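Local coordinates for flagellar basal body protein (Helicobacter pylori, PDB 5NPY), which probably serves as a building block of the flagellar hook, the curved segment that joins the basal body to the filament, at residues Leu225-Asp228 against Ile229-Ala233; Asp241-Thr244 against Asn245-Leu248; Thr386-Pro389 against Thr390-Arg393. All coordinates share one frame; numbering follows the deposited sequence.

In the fold
Contacts 1, 2 and 3 are three local turns, in series along the chain and gathered on one side of its centre. The centres of contacts 1 and 2 lie about 12 Å apart, and a weak hydrogen bond from Ile243 N to Asn230 OD1 joins them. Contact 3 lies about 16 Å from contact 1 and about 17 Å from contact 2, centre to centre. It reaches contact 1 through Arg393 NH2, 2.8 Å from Asn226 O, whereas Thr386 packs against Arg246 of contact 2. Asn226 and Arg393 both line the pocket of the bound tris-hydroxymethyl-methyl-ammonium; the side chains of Ser391 and Ile243 stand about 11 and 14 Å from that ligand.

Contact 1. Residues Leu225-Asp228 against Ile229-Ala233; sequences LNQD and INALA. With 144 (tris-hydroxymethyl-methyl-ammonium), chain B.
The side-chain amide of Gln227 reaches across to the far end of the turn at Ala231, where NE2 donates to Ala231 O over 2.9 Å. The acceptor lies within the Gln227 amide plane, while the donor is tilted 33° from the plane of the carbonyl. A bend at chi2 (76°) swings the amide round to this carbonyl, and the same NE2 also bonds Met379 O, so two acceptors fix the rotation of the group. Leu232 crosses the Gln227 chain obliquely, its CD2 4.0 Å from Gln227 CG, and Ala231 CB packs 3.5 Å from Gln227 NE2. Asp228 folds its carboxylate forward over the chain that follows: Asn230 N meets Asp228 OD2 at 2.9 Å, coming from above the carboxylate plane. Tyr266 OH shares OD2, Lys277 makes a salt bridge with OD1 and Ser382 N bonds it too, a dense set of donors that would favour the charged form in this buried place, while the side-chain ND2 of Asn230 bonds Ser382 OG. The Asp228 carbonyl accepts the amide of Ala231 (N to O 2.8 Å). At the other end, Asn226 lays its CB 3.2 Å from O2 of the tris-hydroxymethyl-methyl-ammonium, which is hydrogen-bonded to Glu399 and Thr380. In the loop that follows helix 221-226, Asp228 begins an Asx turn superimposed on a type I beta turn, Asp228 to Ala231, anchored against strands 260-266 and 370-381.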
ATOM      1  N   LEU A 225      24.480 -20.486   4.492  1.00 21.45           N
ATOM      2  CA  LEU A 225      25.082 -21.092   3.308  1.00 31.31           C
ATOM      3  C   LEU A 225      24.659 -20.378   2.032  1.00 32.39           C
ATOM      4  O   LEU A 225      25.483 -20.211   1.117  1.00 24.28           O
ATOM      5  CB  LEU A 225      24.746 -22.582   3.219  1.00 34.17           C
ATOM      6  CG  LEU A 225      25.456 -23.425   4.282  1.00 41.81           C
ATOM      7  CD1 LEU A 225      25.150 -24.905   4.104  1.00 15.57           C
ATOM      8  CD2 LEU A 225      26.966 -23.149   4.284  1.00 31.77           C
ATOM      9  N   ASN A 226      23.393 -19.930   1.964  1.00 25.67           N
ATOM     10  CA  ASN A 226      22.786 -19.392   0.752  1.00 28.03           C
ATOM     11  C   ASN A 226      22.864 -17.865   0.640  1.00 27.62           C
ATOM     12  O   ASN A 226      22.256 -17.300  -0.274  1.00 23.38           O
ATOM     13  CB  ASN A 226      21.316 -19.832   0.646  1.00 26.71           C
ATOM     14  CG  ASN A 226      21.163 -21.351   0.541  1.00 47.31           C
ATOM     15  OD1 ASN A 226      22.133 -22.071   0.268  1.00 49.17           O
ATOM     16  ND2 ASN A 226      19.938 -21.844   0.755  1.00 49.99           N
ATOM     17  N   GLN A 227      23.573 -17.193   1.542  1.00 24.25           N
ATOM     18  CA  GLN A 227      23.686 -15.744   1.482  1.00 21.94           C
ATOM     19  C   GLN A 227      24.751 -15.356   0.461  1.00 14.16           C
ATOM     20  O   GLN A 227      25.894 -15.803   0.534  1.00 21.66           O
ATOM     21  CB  GLN A 227      23.998 -15.166   2.860  1.00 18.08           C
ATOM     22  CG  GLN A 227      24.152 -13.662   2.909  1.00 14.24           C
ATOM     23  CD  GLN A 227      22.836 -12.971   2.832  1.00 21.88           C
ATOM     24  OE1 GLN A 227      21.759 -13.597   2.974  1.00 21.06           O
ATOM     25  NE2 GLN A 227      22.886 -11.661   2.566  1.00 17.20           N
ATOM     26  N   ASP A 228      24.348 -14.578  -0.527  1.00 19.03           N
ATOM     27  CA  ASP A 228      25.276 -13.980  -1.476  1.00 14.00           C
ATOM     28  C   ASP A 228      26.278 -13.091  -0.712  1.00 21.84           C
ATOM     29  O   ASP A 228      25.890 -12.172   0.018  1.00 18.75           O
ATOM     30  CB  ASP A 228      24.459 -13.179  -2.507  1.00 13.86           C
ATOM     31  CG  ASP A 228      25.316 -12.534  -3.617  1.00 21.16           C
ATOM     32  OD1 ASP A 228      24.719 -12.080  -4.616  1.00 22.09           O
ATOM     33  OD2 ASP A 228      26.557 -12.451  -3.499  1.00 15.68           O
ATOM     34  N   ILE A 229      27.568 -13.394  -0.849  1.00 23.82           N
ATOM     35  CA  ILE A 229      28.598 -12.640  -0.133  1.00 23.50           C
ATOM     36  C   ILE A 229      28.630 -11.163  -0.561  1.00 26.38           C
ATOM     37  O   ILE A 229      29.066 -10.305   0.214  1.00 22.08           O
ATOM     38  CB  ILE A 229      29.966 -13.329  -0.325  1.00 32.01           C
ATOM     39  CG1 ILE A 229      30.988 -12.801   0.675  1.00 35.73           C
ATOM     40  CG2 ILE A 229      30.487 -13.166  -1.763  1.00 32.40           C
ATOM     41  CD1 ILE A 229      32.297 -13.538   0.626  1.00 31.48           C
ATOM     42  N   ASN A 230      28.175 -10.839  -1.788  1.00 14.09           N
ATOM     43  CA  ASN A 230      28.014  -9.446  -2.221  1.00 26.50           C
ATOM     44  C   ASN A 230      26.802  -8.766  -1.590  1.00 34.84           C
ATOM     45  O   ASN A 230      26.698  -7.533  -1.673  1.00 33.59           O
ATOM     46  CB  ASN A 230      27.884  -9.359  -3.748  1.00 13.98           C
ATOM     47  CG  ASN A 230      28.090  -7.935  -4.280  1.00 25.54           C
ATOM     48  OD1 ASN A 230      29.161  -7.330  -4.057  1.00 25.67           O
ATOM     49  ND2 ASN A 230      27.118  -7.413  -5.001  1.00 14.24           N
ATOM     50  N   ALA A 231      25.880  -9.533  -0.997  1.00 19.25           N
ATOM     51  CA  ALA A 231      24.740  -8.977  -0.255  1.00 18.06           C
ATOM     52  C   ALA A 231      25.091  -8.793   1.216  1.00 27.44           C
ATOM     53  O   ALA A 231      24.333  -9.164   2.121  1.00 25.81           O
ATOM     54  CB  ALA A 231      23.504  -9.867  -0.414  1.00 14.48           C
ATOM     55  N   LEU A 232      26.263  -8.203   1.454  1.00 31.56           N
ATOM     56  CA  LEU A 232      26.807  -8.051   2.796  1.00 29.97           C
ATOM     57  C   LEU A 232      27.572  -6.737   2.912  1.00 32.76           C
ATOM     58  O   LEU A 232      27.864  -6.066   1.917  1.00 42.32           O
ATOM     59  CB  LEU A 232      27.731  -9.216   3.148  1.00 20.45           C
ATOM     60  CG  LEU A 232      27.070 -10.588   3.327  1.00 24.09           C
ATOM     61  CD1 LEU A 232      28.155 -11.617   3.382  1.00 14.51           C
ATOM     62  CD2 LEU A 232      26.221 -10.620   4.596  1.00 14.48           C
ATOM     63  N   ALA A 233      27.925  -6.392   4.151  1.00 35.15           N
ATOM     64  CA  ALA A 233      28.799  -5.262   4.434  1.00 26.14           C
ATOM     65  C   ALA A 233      29.574  -5.583   5.702  1.00 31.48           C
ATOM     66  O   ALA A 233      29.128  -6.388   6.526  1.00 25.30           O
ATOM     67  CB  ALA A 233      28.003  -3.947   4.584  1.00 16.50           C
TER
HETATM   68  C1  144 B 701      17.124 -18.442  -2.585  1.00 20.73           C
HETATM   69  N   144 B 701      17.492 -17.352  -1.682  1.00 43.65           N
HETATM   70  C2  144 B 701      18.674 -17.731  -0.907  1.00 53.39           C
HETATM   71  O2  144 B 701      18.392 -18.573   0.183  1.00 46.49           O
HETATM   72  C3  144 B 701      16.394 -17.065  -0.767  1.00 43.42           C
HETATM   73  O3  144 B 701      16.538 -15.778  -0.207  1.00 13.85           O
HETATM   74  C4  144 B 701      17.817 -16.096  -2.379  1.00 33.63           C
HETATM   75  O4  144 B 701      17.818 -16.081  -3.790  1.00 32.51           O

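Contact 2. Residues Asp241-Thr244 against Asn245-Leu248; sequences DAIT and NRKL
A short helix-like turn leads into strand 247-252, with Asn245 N folded back onto Asp241 O at 3.3 Å. This bond lies in the carbonyl plane and is fairly straight (153° at the hydrogen). Asp241 O also takes Thr244 N, so two successive amides share one acceptor, and residues 242-244 keep helical backbone angles. Carbon atoms of Arg246 approach the next carbonyl, Ala242 O: CG comes within 3.4 Å, and CA-H makes a weak contact with it. Beyond the turn the chain pairs with strand 260-266 in an antiparallel beta hairpin, and here Arg246 doubles back. Its chain, extended from CG to NE, runs alongside Ile243 in the same direction; Ile243 CG2 and Arg246 NH2 are 3.8 Å apart. One guanidinium face lies over the Ile243 carbonyl, whose carbon is 3.9 Å above the plane and displaced to the margin of the group. Because the oxygen sits over that face, Arg246 NE at 3.1 Å from Ile243 O is poorly aimed for a hydrogen bond. A water accepts from NE instead. The outer nitrogens look to other parts of the fold, NH1 to Tyr266 O and NH2 to a salt bridge with Asp384.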
ATOM      1  N   ASP A 241      31.181  -5.530  -1.914  1.00 19.35           N
ATOM      2  CA  ASP A 241      31.418  -5.094  -3.291  1.00 32.00           C
ATOM      3  C   ASP A 241      32.182  -6.154  -4.090  1.00 28.41           C
ATOM      4  O   ASP A 241      33.080  -5.841  -4.878  1.00 23.34           O
ATOM      5  CB  ASP A 241      32.141  -3.734  -3.318  1.00 31.20           C
ATOM      6  CG  ASP A 241      32.147  -3.090  -4.708  1.00 38.82           C
ATOM      7  OD1 ASP A 241      32.926  -2.136  -4.878  1.00 45.08           O
ATOM      8  OD2 ASP A 241      31.403  -3.533  -5.630  1.00 35.90           O
ATOM      9  N   ALA A 242      31.798  -7.422  -3.892  1.00 20.73           N
ATOM     10  CA  ALA A 242      32.346  -8.523  -4.681  1.00 18.86           C
ATOM     11  C   ALA A 242      32.278  -8.248  -6.172  1.00 21.67           C
ATOM     12  O   ALA A 242      33.112  -8.747  -6.932  1.00 21.05           O
ATOM     13  CB  ALA A 242      31.591  -9.817  -4.380  1.00 19.57           C
ATOM     14  N   ILE A 243      31.289  -7.465  -6.608  1.00 27.96           N
ATOM     15  CA  ILE A 243      31.065  -7.273  -8.036  1.00 39.71           C
ATOM     16  C   ILE A 243      32.281  -6.641  -8.694  1.00 38.25           C
ATOM     17  O   ILE A 243      32.709  -7.060  -9.776  1.00 32.13           O
ATOM     18  CB  ILE A 243      29.799  -6.436  -8.274  1.00 37.72           C
ATOM     19  CG1 ILE A 243      28.574  -7.230  -7.853  1.00 33.26           C
ATOM     20  CG2 ILE A 243      29.692  -6.038  -9.746  1.00 33.90           C
ATOM     21  CD1 ILE A 243      28.322  -8.393  -8.751  1.00 39.76           C
ATOM     22  N   THR A 244      32.871  -5.639  -8.060  1.00 30.07           N
ATOM     23  CA  THR A 244      33.998  -5.007  -8.718  1.00 33.74           C
ATOM     24  C   THR A 244      35.354  -5.511  -8.227  1.00 37.93           C
ATOM     25  O   THR A 244      36.359  -5.241  -8.887  1.00 34.90           O
ATOM     26  CB  THR A 244      33.893  -3.479  -8.603  1.00 41.66           C
ATOM     27  OG1 THR A 244      33.416  -3.113  -7.312  1.00 38.45           O
ATOM     28  CG2 THR A 244      32.901  -2.962  -9.622  1.00 39.53           C
ATOM     29  N   ASN A 245      35.411  -6.293  -7.134  1.00 38.71           N
ATOM     30  CA  ASN A 245      36.650  -6.966  -6.696  1.00 29.71           C
ATOM     31  C   ASN A 245      36.383  -8.468  -6.541  1.00 28.52           C
ATOM     32  O   ASN A 245      36.204  -8.953  -5.422  1.00 26.89           O
ATOM     33  CB  ASN A 245      37.174  -6.368  -5.390  1.00 42.76           C
ATOM     34  CG  ASN A 245      37.325  -4.865  -5.455  1.00 47.00           C
ATOM     35  OD1 ASN A 245      38.137  -4.342  -6.219  1.00 55.65           O
ATOM     36  ND2 ASN A 245      36.552  -4.163  -4.641  1.00 35.62           N
ATOM     37  N   ARG A 246      36.416  -9.194  -7.668  1.00 20.82           N
ATOM     38  CA  ARG A 246      36.003 -10.592  -7.740  1.00 25.82           C
ATOM     39  C   ARG A 246      37.076 -11.587  -7.293  1.00 35.63           C
ATOM     40  O   ARG A 246      36.727 -12.722  -6.946  1.00 36.37           O
ATOM     41  CB  ARG A 246      35.570 -10.930  -9.179  1.00 23.43           C
ATOM     42  CG  ARG A 246      34.516  -9.944  -9.767  1.00 17.40           C
ATOM     43  CD  ARG A 246      34.048 -10.342 -11.150  1.00 24.60           C
ATOM     44  NE  ARG A 246      32.901  -9.536 -11.574  1.00 20.74           N
ATOM     45  CZ  ARG A 246      31.654  -9.926 -11.375  1.00 29.38           C
ATOM     46  NH1 ARG A 246      31.436 -11.089 -10.740  1.00 16.17           N
ATOM     47  NH2 ARG A 246      30.658  -9.143 -11.779  1.00 19.68           N
ATOM     48  N   LYS A 247      38.358 -11.211  -7.296  1.00 31.04           N
ATOM     49  CA  LYS A 247      39.440 -12.174  -7.140  1.00 31.64           C
ATOM     50  C   LYS A 247      39.798 -12.375  -5.674  1.00 30.12           C
ATOM     51  O   LYS A 247      39.979 -11.408  -4.927  1.00 31.21           O
ATOM     52  CB  LYS A 247      40.681 -11.726  -7.911  1.00 34.19           C
ATOM     53  CG  LYS A 247      40.519 -11.679  -9.422  1.00 49.89           C
ATOM     54  CD  LYS A 247      40.309 -13.068 -10.010  1.00 58.92           C
ATOM     55  CE  LYS A 247      40.342 -13.042 -11.536  1.00 59.56           C
ATOM     56  NZ  LYS A 247      39.128 -13.677 -12.146  1.00 55.91           N
ATOM     57  N   LEU A 248      39.916 -13.639  -5.280  1.00 28.28           N
ATOM     58  CA  LEU A 248      40.437 -14.050  -3.983  1.00 27.68           C
ATOM     59  C   LEU A 248      41.617 -14.973  -4.230  1.00 40.42           C
ATOM     60  O   LEU A 248      41.440 -16.056  -4.795  1.00 38.18           O
ATOM     61  CB  LEU A 248      39.382 -14.791  -3.163  1.00 27.17           C
ATOM     62  CG  LEU A 248      38.485 -14.068  -2.164  1.00 26.47           C
ATOM     63  CD1 LEU A 248      37.505 -15.074  -1.574  1.00 25.84           C
ATOM     64  CD2 LEU A 248      39.269 -13.449  -1.059  1.00 24.77           C
TER
HETATM   65  O   HOH W   1      34.211  -6.703 -11.617  1.00 60.85           O

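Contact 3. Residues Thr386-Pro389 against Thr390-Arg393; sequences TSSP and TSKR
Ser388 O is the carbonyl on which this turn closes: Ser391 N donates to it at 3.0 Å along a nearly straight path (165° at the hydrogen). The donor stands well above the carbonyl plane, 54° out of it. The hydroxyl of the same serine lies close too, Ser391 OG being 3.1 Å from Ser388 O, although its proton has another acceptor within reach. With OG placed beside its own backbone N (chi1 -52°), Ser391 folds back toward the start of the turn, where Ser387 CB touches OG at 3.4 Å. Ser388 OG and Thr390 OG1 share a hydrogen bond of 3.1 Å that either hydroxyl could donate. Both serine hydroxyls have stronger partners beyond the turn, Asp268 OD1 for Ser391 OG and Lys271 NZ for Ser388 OG. Pro389 and Thr390 form the exposed corner. Arg393 lines the tris-hydroxymethyl-methyl-ammonium pocket, its NE bonded to Asn381 and its NH2 to Asn226 O. Residues Ser388 to Ser391 form a type I beta turn, proline at the second position, in the loop that connects the antiparallel strands 370-381 and 396-406.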
ATOM      1  N   THR A 386      27.194  -9.495 -14.708  1.00 17.24           N
ATOM      2  CA  THR A 386      27.791 -10.462 -15.625  1.00 20.05           C
ATOM      3  C   THR A 386      27.045 -11.794 -15.681  1.00 26.16           C
ATOM      4  O   THR A 386      27.503 -12.705 -16.377  1.00 28.22           O
ATOM      5  CB  THR A 386      29.245 -10.732 -15.262  1.00 21.82           C
ATOM      6  OG1 THR A 386      29.314 -11.261 -13.932  1.00 25.86           O
ATOM      7  CG2 THR A 386      30.098  -9.444 -15.378  1.00 19.76           C
ATOM      8  N   SER A 387      25.927 -11.928 -14.976  1.00 27.25           N
ATOM      9  CA  SER A 387      25.118 -13.139 -15.011  1.00 36.11           C
ATOM     10  C   SER A 387      24.249 -13.185 -16.270  1.00 30.62           C
ATOM     11  O   SER A 387      23.774 -12.158 -16.755  1.00 29.53           O
ATOM     12  CB  SER A 387      24.219 -13.192 -13.785  1.00 25.11           C
ATOM     13  OG  SER A 387      23.270 -12.142 -13.882  1.00 33.76           O
ATOM     14  N   SER A 388      24.027 -14.392 -16.785  1.00 28.13           N
ATOM     15  CA  SER A 388      23.174 -14.620 -17.949  1.00 32.97           C
ATOM     16  C   SER A 388      21.775 -15.066 -17.529  1.00 33.61           C
ATOM     17  O   SER A 388      21.525 -15.365 -16.360  1.00 29.29           O
ATOM     18  CB  SER A 388      23.805 -15.664 -18.862  1.00 23.10           C
ATOM     19  OG  SER A 388      24.018 -16.870 -18.151  1.00 44.86           O
ATOM     20  N   PRO A 389      20.810 -15.088 -18.470  1.00 40.58           N
ATOM     21  CA  PRO A 389      19.487 -15.652 -18.152  1.00 38.88           C
ATOM     22  C   PRO A 389      19.519 -17.078 -17.604  1.00 28.26           C
ATOM     23  O   PRO A 389      18.565 -17.484 -16.936  1.00 33.77           O
ATOM     24  CB  PRO A 389      18.737 -15.589 -19.493  1.00 40.43           C
ATOM     25  CG  PRO A 389      19.586 -14.708 -20.419  1.00 34.15           C
ATOM     26  CD  PRO A 389      20.772 -14.216 -19.662  1.00 38.33           C
ATOM     27  N   THR A 390      20.591 -17.843 -17.832  1.00 25.41           N
ATOM     28  CA  THR A 390      20.655 -19.189 -17.252  1.00 38.42           C
ATOM     29  C   THR A 390      21.076 -19.216 -15.782  1.00 35.97           C
ATOM     30  O   THR A 390      20.980 -20.280 -15.153  1.00 30.59           O
ATOM     31  CB  THR A 390      21.620 -20.089 -18.031  1.00 30.16           C
ATOM     32  OG1 THR A 390      22.979 -19.714 -17.754  1.00 32.30           O
ATOM     33  CG2 THR A 390      21.357 -19.991 -19.512  1.00 40.13           C
ATOM     34  N   SER A 391      21.561 -18.103 -15.230  1.00 21.47           N
ATOM     35  CA  SER A 391      22.056 -18.107 -13.853  1.00 27.45           C
ATOM     36  C   SER A 391      20.902 -18.360 -12.899  1.00 18.42           C
ATOM     37  O   SER A 391      19.840 -17.743 -13.023  1.00 20.25           O
ATOM     38  CB  SER A 391      22.731 -16.772 -13.515  1.00 33.00           C
ATOM     39  OG  SER A 391      23.701 -16.431 -14.485  1.00 25.23           O
ATOM     40  N   LYS A 392      21.092 -19.282 -11.959  1.00 25.99           N
ATOM     41  CA  LYS A 392      19.994 -19.598 -11.052  1.00 25.46           C
ATOM     42  C   LYS A 392      19.736 -18.497 -10.032  1.00 26.45           C
ATOM     43  O   LYS A 392      18.631 -18.427  -9.490  1.00 28.04           O
ATOM     44  CB  LYS A 392      20.267 -20.917 -10.337  1.00 24.33           C
ATOM     45  CG  LYS A 392      20.280 -22.071 -11.289  1.00 30.94           C
ATOM     46  CD  LYS A 392      20.690 -23.360 -10.620  1.00 28.95           C
ATOM     47  CE  LYS A 392      20.354 -24.508 -11.538  1.00 25.56           C
ATOM     48  NZ  LYS A 392      20.980 -24.287 -12.881  1.00 20.54           N
ATOM     49  N   ARG A 393      20.726 -17.640  -9.754  1.00 32.36           N
ATOM     50  CA  ARG A 393      20.527 -16.578  -8.778  1.00 22.23           C
ATOM     51  C   ARG A 393      20.786 -15.250  -9.471  1.00 30.07           C
ATOM     52  O   ARG A 393      21.529 -14.397  -8.965  1.00 23.02           O
ATOM     53  CB  ARG A 393      21.435 -16.780  -7.567  1.00 24.43           C
ATOM     54  CG  ARG A 393      21.253 -18.145  -6.860  1.00 25.04           C
ATOM     55  CD  ARG A 393      22.312 -18.299  -5.783  1.00 32.32           C
ATOM     56  NE  ARG A 393      22.213 -17.202  -4.818  1.00 31.61           N
ATOM     57  CZ  ARG A 393      21.872 -17.311  -3.533  1.00 32.71           C
ATOM     58  NH1 ARG A 393      21.633 -18.487  -2.965  1.00 17.03           N
ATOM     59  NH2 ARG A 393      21.834 -16.211  -2.797  1.00 30.27           N
TER